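PDB 4M88: extracellular ligand-binding receptor from Verminephrobacter eiseniae, which probably binds an amino acid or a related small solute outside the cytoplasm and delivers it to an ABC transporter. Local coordinates for residues I84-M87 / L88-L92; G309-A312 / A313-A316. One frame throughout, in Å; residues are numbered along the deposited sequence.

How the contacts relate
Both contacts are local and lie in series along the chain, neither nested nor crossed: contact 1 closes long before contact 2 opens. After strand 74-76 the chain runs through helix 81-89, and contact 1 finishes that helix, with Lys-91 the first residue to turn out of helical geometry before the loop to strand 99-101; it sits against helix 57-68 and strand 118-119. More than two hundred residues later the chain leaves helix 286-303, and contact 2 closes the turn by which residues 309-312 start helix 312-321, which packs back on helix 286-303. The centres of contact 1 and contact 2 are 22 Å apart, without touching.

Contact 1: residues I84-M87 / L88-L92; sequences IKRM and LDDKL
Leu-88 N, Asp-89 N and Asp-90 N bond back to the carbonyls of Ile-84, Lys-85 and Arg-86, the last turns of an alpha-helix, before Lys-91 takes a positive phi of 52° and Leu-92 N reaches Met-87 O at 3.2 Å. With Lys-91 N bonded to Leu-88 O, this is a Schellman motif. Two i to i+4 salt bridges follow. In the exposed pair, Lys-85 NZ, turned back by a bend at the end of its chain (chi4 -59°), meets Asp-89 OD2 at 2.8 Å, nearly in line with that oxygen's C-O bond. Arg-86 uses its NE, 2.6 Å from Asp-90 OD2; the oxygen sits at the edge of the guanidinium in its plane, yet NE approaches from above the carboxylate, the two planes being 79° apart. Arg-86 NH2 holds Glu-58 as well, so two acids share the guanidinium. Ile-84 and Leu-88 lie side by side, Ile-84 CG2 to Leu-88 CD1 4.0 Å. In this beta-alpha-beta unit between strands 74-76 and 99-101, selenomethionine Met-87 packs on Phe-60 and Phe-118, while Arg-86 and Leu-92 rest on helix 57-68 at Ala-61 and Phe-64.

Contact 2: residues G309-A312 / A313-A316; sequences GLSA and ANLA
Ser-311 and Asn-314 grip each other through three hydrogen bonds. Ser-311 OG accepts from Asn-314 N at 3.1 Å, a nearly straight bond with an N-H...O angle of 167°, and the same hydroxyl donates to Asn-314 OD1 at 2.7 Å. Ser-311 N reaches Asn-314 OD1 too, at 3.2 Å. The two donors use that oxygen differently: the amide N-H arrives in the carbonyl plane on a lone pair, whereas OG stands well above the plane. With chi1 at 66°, the serine hydroxyl is tucked between its own backbone N and carbonyl carbon, which turns it to the first turn of the helix. Asn-314 answers with CG anti to its carbonyl carbon (chi1 -68°), bringing the amide back beside Gly-309 and Ser-311.

Next come the backbone bonds that start the helix, Leu-315 N to Ser-311 O at 3.0 Å and Ala-316 N to Ala-312 O at 2.9 Å. Gly-309 lies against the asparagine side chain, its CA 3.5 Å from Asn-314 CG, and its backbone O is held by Asn-307 ND2. An alanine at Asn-314 removes the OD1 acceptor, which is likely to leave Ser-311 N without its mate and the serine hydroxyl without its acceptor, held by the backbone N-H of the new residue alone among the bonds described here. Farther out, Leu-315 packs on Val-298, Ala-301 and Leu-302 of helix 286-303, while Leu-310 rests on Arg-42 and Gln-44 in another loop.

Taken together, Ser-311 as N-cap and Asn-314 three residues on make a capping box, the classic reciprocal start of an alpha-helix, here at the surface where helix 312-321 begins.

Contact 1: residues I84-M87 / L88-L92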
ATOM      1  N   ILE A  84      -5.827 -11.463   0.169  1.00 14.38           N
ATOM      2  CA  ILE A  84      -6.789 -10.803  -0.725  1.00 12.54           C
ATOM      3  C   ILE A  84      -7.221 -11.708  -1.875  1.00 17.88           C
ATOM      4  O   ILE A  84      -8.402 -11.731  -2.258  1.00 14.82           O
ATOM      5  CB  ILE A  84      -6.251  -9.443  -1.246  1.00 11.98           C
ATOM      6  CG1 ILE A  84      -6.028  -8.480  -0.080  1.00 18.18           C
ATOM      7  CG2 ILE A  84      -7.208  -8.824  -2.274  1.00 11.77           C
ATOM      8  CD1 ILE A  84      -5.166  -7.281  -0.456  1.00 19.42           C
ATOM      9  N   LYS A  85      -6.281 -12.465  -2.429  1.00 15.94           N
ATOM     10  CA  LYS A  85      -6.623 -13.410  -3.492  1.00 13.90           C
ATOM     11  C   LYS A  85      -7.643 -14.443  -3.001  1.00 14.55           C
ATOM     12  O   LYS A  85      -8.597 -14.784  -3.709  1.00 16.70           O
ATOM     13  CB  LYS A  85      -5.360 -14.096  -4.028  1.00 17.32           C
ATOM     14  CG  LYS A  85      -5.612 -15.105  -5.144  1.00 24.09           C
ATOM     15  CD  LYS A  85      -4.308 -15.459  -5.869  1.00 28.84           C
ATOM     16  CE  LYS A  85      -4.578 -16.309  -7.105  1.00 34.70           C
ATOM     17  NZ  LYS A  85      -5.276 -17.576  -6.738  1.00 34.62           N
ATOM     18  N   ARG A  86      -7.451 -14.931  -1.781  1.00 17.26           N
ATOM     19  CA  ARG A  86      -8.382 -15.890  -1.194  1.00 20.33           C
ATOM     20  C   ARG A  86      -9.758 -15.245  -0.997  1.00 15.51           C
ATOM     21  O   ARG A  86     -10.786 -15.869  -1.260  1.00 18.86           O
ATOM     22  CB  ARG A  86      -7.838 -16.408   0.138  1.00 17.98           C
ATOM     23  CG  ARG A  86      -8.700 -17.481   0.794  1.00 20.80           C
ATOM     24  CD  ARG A  86      -8.772 -18.738  -0.064  1.00 22.79           C
ATOM     25  NE  ARG A  86      -9.434 -19.829   0.645  1.00 23.40           N
ATOM     26  CZ  ARG A  86      -8.795 -20.751   1.360  1.00 27.09           C
ATOM     27  NH1 ARG A  86      -7.470 -20.732   1.452  1.00 24.31           N
ATOM     28  NH2 ARG A  86      -9.481 -21.700   1.978  1.00 32.31           N
HETATM   29  N   MSE A  87      -9.768 -13.992  -0.545  1.00 14.81           N
HETATM   30  CA  MSE A  87     -11.019 -13.271  -0.332  1.00 15.77           C
HETATM   31  C   MSE A  87     -11.794 -13.205  -1.643  1.00 16.72           C
HETATM   32  O   MSE A  87     -13.011 -13.392  -1.669  1.00 18.15           O
HETATM   33  CB  MSE A  87     -10.752 -11.851   0.179  1.00 17.76           C
HETATM   34  CG  MSE A  87     -12.006 -11.025   0.483  1.00 12.83           C
HETATM   35 SE   MSE A  87     -11.544  -9.181   1.004  0.70 21.42          SE
HETATM   36  CE  MSE A  87     -11.052  -8.467  -0.744  1.00 16.34           C
ATOM     37  N   LEU A  88     -11.079 -12.969  -2.735  1.00 15.16           N
ATOM     38  CA  LEU A  88     -11.733 -12.829  -4.036  1.00 14.75           C
ATOM     39  C   LEU A  88     -12.091 -14.186  -4.652  1.00 18.21           C
ATOM     40  O   LEU A  88     -13.178 -14.352  -5.222  1.00 18.52           O
ATOM     41  CB  LEU A  88     -10.860 -11.995  -4.988  1.00 14.84           C
ATOM     42  CG  LEU A  88     -10.563 -10.552  -4.558  1.00 15.56           C
ATOM     43  CD1 LEU A  88      -9.455  -9.948  -5.405  1.00 20.80           C
ATOM     44  CD2 LEU A  88     -11.813  -9.678  -4.640  1.00 20.15           C
ATOM     45  N   ASP A  89     -11.190 -15.160  -4.538  1.00 17.76           N
ATOM     46  CA  ASP A  89     -11.444 -16.493  -5.108  1.00 22.18           C
ATOM     47  C   ASP A  89     -12.580 -17.238  -4.412  1.00 24.04           C
ATOM     48  O   ASP A  89     -13.338 -17.974  -5.050  1.00 26.27           O
ATOM     49  CB  ASP A  89     -10.170 -17.349  -5.089  1.00 24.60           C
ATOM     50  CG  ASP A  89      -9.077 -16.809  -6.010  1.00 33.36           C
ATOM     51  OD1 ASP A  89      -9.374 -15.983  -6.902  1.00 34.14           O
ATOM     52  OD2 ASP A  89      -7.912 -17.228  -5.844  1.00 38.47           O
ATOM     53  N   ASP A  90     -12.689 -17.070  -3.098  1.00 20.29           N
ATOM     54  CA  ASP A  90     -13.734 -17.748  -2.331  1.00 21.86           C
ATOM     55  C   ASP A  90     -15.053 -16.982  -2.392  1.00 25.66           C
ATOM     56  O   ASP A  90     -16.055 -17.418  -1.812  1.00 24.15           O
ATOM     57  CB  ASP A  90     -13.302 -17.918  -0.872  1.00 26.76           C
ATOM     58  CG  ASP A  90     -12.374 -19.104  -0.670  1.00 37.69           C
ATOM     59  OD1 ASP A  90     -12.031 -19.775  -1.672  1.00 41.04           O
ATOM     60  OD2 ASP A  90     -11.987 -19.359   0.494  1.00 39.61           O
ATOM     61  N   LYS A  91     -15.037 -15.847  -3.093  1.00 19.92           N
ATOM     62  CA  LYS A  91     -16.208 -14.969  -3.253  1.00 19.69           C
ATOM     63  C   LYS A  91     -16.849 -14.616  -1.911  1.00 20.77           C
ATOM     64  O   LYS A  91     -18.068 -14.551  -1.792  1.00 21.29           O
ATOM     65  CB  LYS A  91     -17.227 -15.598  -4.207  1.00 26.68           C
ATOM     66  CG  LYS A  91     -16.577 -16.242  -5.428  1.00 36.24           C
ATOM     67  CD  LYS A  91     -17.109 -15.672  -6.730  1.00 47.26           C
ATOM     68  CE  LYS A  91     -18.548 -16.092  -6.965  1.00 54.88           C
ATOM     69  NZ  LYS A  91     -19.239 -15.220  -7.964  1.00 58.42           N
ATOM     70  N   LEU A  92     -16.005 -14.380  -0.910  1.00 17.65           N
ATOM     71  CA  LEU A  92     -16.462 -14.116   0.446  1.00 17.70           C
ATOM     72  C   LEU A  92     -17.335 -12.870   0.528  1.00 21.40           C
ATOM     73  O   LEU A  92     -18.223 -12.795   1.377  1.00 18.31           O
ATOM     74  CB  LEU A  92     -15.267 -13.963   1.388  1.00 16.28           C
ATOM     75  CG  LEU A  92     -14.374 -15.186   1.526  1.00 20.74           C
ATOM     76  CD1 LEU A  92     -13.253 -14.907   2.506  1.00 22.15           C
ATOM     77  CD2 LEU A  92     -15.189 -16.401   1.956  1.00 25.09           C
TER

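Contact 2: residues G309-A312 / A313-A316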
ATOM      1  N   GLY A 309     -27.301   6.770   7.647  1.00 30.53           N
ATOM      2  CA  GLY A 309     -27.270   5.743   8.674  1.00 30.51           C
ATOM      3  C   GLY A 309     -25.921   5.097   8.933  1.00 28.28           C
ATOM      4  O   GLY A 309     -24.904   5.455   8.327  1.00 28.18           O
ATOM      5  N   LEU A 310     -25.924   4.129   9.846  1.00 24.31           N
ATOM      6  CA  LEU A 310     -24.702   3.442  10.246  1.00 25.39           C
ATOM      7  C   LEU A 310     -24.753   1.948   9.941  1.00 31.30           C
ATOM      8  O   LEU A 310     -24.504   1.126  10.821  1.00 39.29           O
ATOM      9  CB  LEU A 310     -24.432   3.657  11.740  1.00 24.88           C
ATOM     10  CG  LEU A 310     -24.210   5.101  12.192  1.00 27.40           C
ATOM     11  CD1 LEU A 310     -24.037   5.196  13.715  1.00 24.37           C
ATOM     12  CD2 LEU A 310     -23.011   5.718  11.485  1.00 27.66           C
ATOM     13  N   SER A 311     -25.070   1.592   8.701  1.00 25.93           N
ATOM     14  CA  SER A 311     -24.933   0.202   8.267  1.00 22.56           C
ATOM     15  C   SER A 311     -23.891   0.115   7.157  1.00 18.38           C
ATOM     16  O   SER A 311     -23.460   1.138   6.607  1.00 19.68           O
ATOM     17  CB  SER A 311     -26.266  -0.365   7.785  1.00 26.76           C
ATOM     18  OG  SER A 311     -26.698   0.289   6.601  1.00 24.84           O
ATOM     19  N   ALA A 312     -23.475  -1.110   6.835  1.00 18.13           N
ATOM     20  CA  ALA A 312     -22.569  -1.336   5.711  1.00 15.34           C
ATOM     21  C   ALA A 312     -23.203  -0.816   4.420  1.00 13.16           C
ATOM     22  O   ALA A 312     -22.514  -0.227   3.578  1.00 14.34           O
ATOM     23  CB  ALA A 312     -22.236  -2.807   5.576  1.00 18.99           C
ATOM     24  N   ALA A 313     -24.504  -1.050   4.261  1.00 18.74           N
ATOM     25  CA  ALA A 313     -25.224  -0.560   3.084  1.00 18.05           C
ATOM     26  C   ALA A 313     -25.178   0.973   2.990  1.00 18.53           C
ATOM     27  O   ALA A 313     -24.956   1.522   1.906  1.00 15.73           O
ATOM     28  CB  ALA A 313     -26.647  -1.057   3.084  1.00 19.35           C
ATOM     29  N   ASN A 314     -25.397   1.665   4.105  1.00 12.60           N
ATOM     30  CA  ASN A 314     -25.248   3.124   4.112  1.00 15.92           C
ATOM     31  C   ASN A 314     -23.852   3.561   3.689  1.00 14.14           C
ATOM     32  O   ASN A 314     -23.683   4.497   2.894  1.00 15.97           O
ATOM     33  CB  ASN A 314     -25.526   3.714   5.498  1.00 17.34           C
ATOM     34  CG  ASN A 314     -26.969   3.595   5.909  1.00 28.29           C
ATOM     35  OD1 ASN A 314     -27.291   2.915   6.889  1.00 27.21           O
ATOM     36  ND2 ASN A 314     -27.851   4.268   5.179  1.00 26.38           N
ATOM     37  N   LEU A 315     -22.842   2.903   4.253  1.00 13.02           N
ATOM     38  CA  LEU A 315     -21.466   3.263   3.956  1.00 14.52           C
ATOM     39  C   LEU A 315     -21.159   3.069   2.471  1.00 14.99           C
ATOM     40  O   LEU A 315     -20.648   3.974   1.812  1.00 14.61           O
ATOM     41  CB  LEU A 315     -20.495   2.454   4.835  1.00 14.33           C
ATOM     42  CG  LEU A 315     -19.004   2.640   4.547  1.00 13.33           C
ATOM     43  CD1 LEU A 315     -18.619   4.107   4.598  1.00 13.20           C
ATOM     44  CD2 LEU A 315     -18.207   1.876   5.575  1.00 12.60           C
ATOM     45  N   ALA A 316     -21.500   1.904   1.931  1.00 14.44           N
ATOM     46  CA  ALA A 316     -21.267   1.637   0.511  1.00 14.04           C
ATOM     47  C   ALA A 316     -22.014   2.623  -0.387  1.00 13.99           C
ATOM     48  O   ALA A 316     -21.470   3.091  -1.386  1.00 15.68           O
ATOM     49  CB  ALA A 316     -21.678   0.211   0.164  1.00 15.99           C
TER